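PDB 5VYM: beta-galactosidase BgaB from Bifidobacterium adolescentis, which hydrolyses terminal non-reducing beta-D-galactose residues of galactooligosaccharides, acting most strongly on Gal(beta1-4)Gal and oligosaccharides that contain it. Local coordinates for residues B[107-111]-B[124-129]. Sequence-based numbering, arbitrary orientation.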
# COMPACT_ATOMS: atom_id res chain seq x y z
N LEU B 107 11.01 -0.22 11.37
CA LEU B 107 10.16 -0.24 12.55
C LEU B 107 8.69 -0.22 12.16
O LEU B 107 8.33 0.22 11.06
CB LEU B 107 10.47 0.96 13.46
CG LEU B 107 11.92 1.14 13.90
CD1 LEU B 107 12.08 2.48 14.60
CD2 LEU B 107 12.36 -0.00 14.79
N GLY B 108 7.84 -0.72 13.05
CA GLY B 108 6.40 -0.65 12.89
C GLY B 108 5.71 -1.96 12.56
O GLY B 108 4.48 -1.96 12.39
N GLY B 109 6.43 -3.08 12.47
CA GLY B 109 5.79 -4.35 12.17
C GLY B 109 6.53 -5.18 11.13
O GLY B 109 7.56 -4.75 10.60
N TYR B 110 6.01 -6.37 10.82
CA TYR B 110 6.68 -7.26 9.89
C TYR B 110 5.77 -7.64 8.73
O TYR B 110 4.59 -7.96 8.96
CB TYR B 110 7.16 -8.54 10.59
CG TYR B 110 7.56 -9.65 9.64
CD1 TYR B 110 8.84 -9.70 9.08
CD2 TYR B 110 6.66 -10.65 9.28
CE1 TYR B 110 9.20 -10.71 8.20
CE2 TYR B 110 7.01 -11.66 8.40
CZ TYR B 110 8.28 -11.69 7.87
OH TYR B 110 8.64 -12.69 7.00
N PRO B 111 6.26 -7.61 7.48
CA PRO B 111 7.57 -7.03 7.11
C PRO B 111 7.53 -5.51 7.13
O PRO B 111 6.51 -4.91 6.76
CB PRO B 111 7.80 -7.56 5.69
CG PRO B 111 6.45 -7.89 5.18
CD PRO B 111 5.65 -8.34 6.37
N VAL B 124 -0.63 -9.14 4.82
CA VAL B 124 -0.16 -9.95 5.94
C VAL B 124 0.65 -9.06 6.87
O VAL B 124 1.45 -8.23 6.42
CB VAL B 124 0.69 -11.15 5.45
CG1 VAL B 124 1.65 -11.62 6.52
CG2 VAL B 124 -0.21 -12.29 5.00
N ARG B 125 0.43 -9.21 8.18
CA ARG B 125 1.16 -8.43 9.17
C ARG B 125 1.69 -9.32 10.28
O ARG B 125 0.99 -10.23 10.74
CB ARG B 125 0.29 -7.33 9.79
CG ARG B 125 1.02 -6.54 10.86
CD ARG B 125 0.13 -5.57 11.60
NE ARG B 125 0.80 -5.06 12.80
CZ ARG B 125 1.61 -4.00 12.81
NH1 ARG B 125 1.85 -3.33 11.69
NH2 ARG B 125 2.18 -3.62 13.95
N GLY B 126 2.93 -9.06 10.69
CA GLY B 126 3.47 -9.60 11.91
C GLY B 126 3.95 -8.47 12.81
O GLY B 126 4.03 -7.31 12.39
N GLU B 127 4.25 -8.81 14.06
CA GLU B 127 4.73 -7.79 14.98
C GLU B 127 6.23 -7.56 14.84
O GLU B 127 6.69 -6.42 14.98
CB GLU B 127 4.40 -8.17 16.42
CG GLU B 127 2.93 -7.96 16.79
CD GLU B 127 2.46 -6.54 16.52
OE1 GLU B 127 1.96 -6.27 15.40
OE2 GLU B 127 2.58 -5.68 17.42
N GLU B 128 7.00 -8.60 14.54
CA GLU B 128 8.44 -8.46 14.34
C GLU B 128 8.97 -9.70 13.64
O GLU B 128 8.31 -10.74 13.59
CB GLU B 128 9.17 -8.25 15.68
CG GLU B 128 9.02 -9.40 16.66
CD GLU B 128 9.76 -9.15 17.96
OE1 GLU B 128 10.39 -8.08 18.09
OE2 GLU B 128 9.72 -10.03 18.85
N PHE B 129 10.17 -9.56 13.08
CA PHE B 129 10.86 -10.69 12.49
C PHE B 129 11.16 -11.73 13.58
O PHE B 129 11.77 -11.42 14.60
CB PHE B 129 12.16 -10.21 11.83
CG PHE B 129 12.85 -11.25 11.00
CD1 PHE B 129 12.19 -11.88 9.96
CD2 PHE B 129 14.18 -11.57 11.25
CE1 PHE B 129 12.84 -12.83 9.19
CE2 PHE B 129 14.83 -12.52 10.48
CZ PHE B 129 14.16 -13.15 9.45
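Y110 and G126 face each other as an antiparallel hydrogen-bonded pair, a single bridge in which Y110 N donates to G126 O (2.7 Å) and G126 N donates to Y110 O (2.6 Å). Y110 O also receives a CA-H...O contact from R125. Beyond the bridge, the R125 side chain runs extended from CG to NE and brings its guanidinium to the carbonyl of G108. R125 NH1 donates to G108 O at 3.0 Å, in the carbonyl plane though bent at the hydrogen (140°), and NH2 adds a weak bond to the same oxygen. One face of the guanidinium lies over G109 CA, where a side chain would clash with NH1; the backbone angles of G109 call for glycine as well. Side-on, R125 NE and NH2 both grip E127 OE1, with R125 NH2 at 3.0 Å from that oxygen in a salt bridge. Were R125 an alanine, G108 O would be likely to lose both guanidinium donors and the E127 carboxylate its neighbouring positive charge. Both segments belong to the trimerisation domain of this family 42 glycosidase, where the loop after strand 89-93 meets the chain leaving helix 117-122. The contact borders a second subunit, with which V124 and R125 continue an antiparallel sheet and whose D115 forms another salt bridge with R125 NH1. Away from the charged cluster, Y110 holds CG anti to its N (chi1 166°), sending the ring past the E128 backbone carbonyl towards F129. Y110 CE1 lies 3.7 Å from F129 CD1, at the edge of the phenylalanine ring, with the two planes inclined at 38°. G126 CA sits at the tyrosine's edge, and CD of P111, which follows a cis peptide bond, rests over one face near the rim. The buried phenol's OH is hydrogen-bonded to Y94 O.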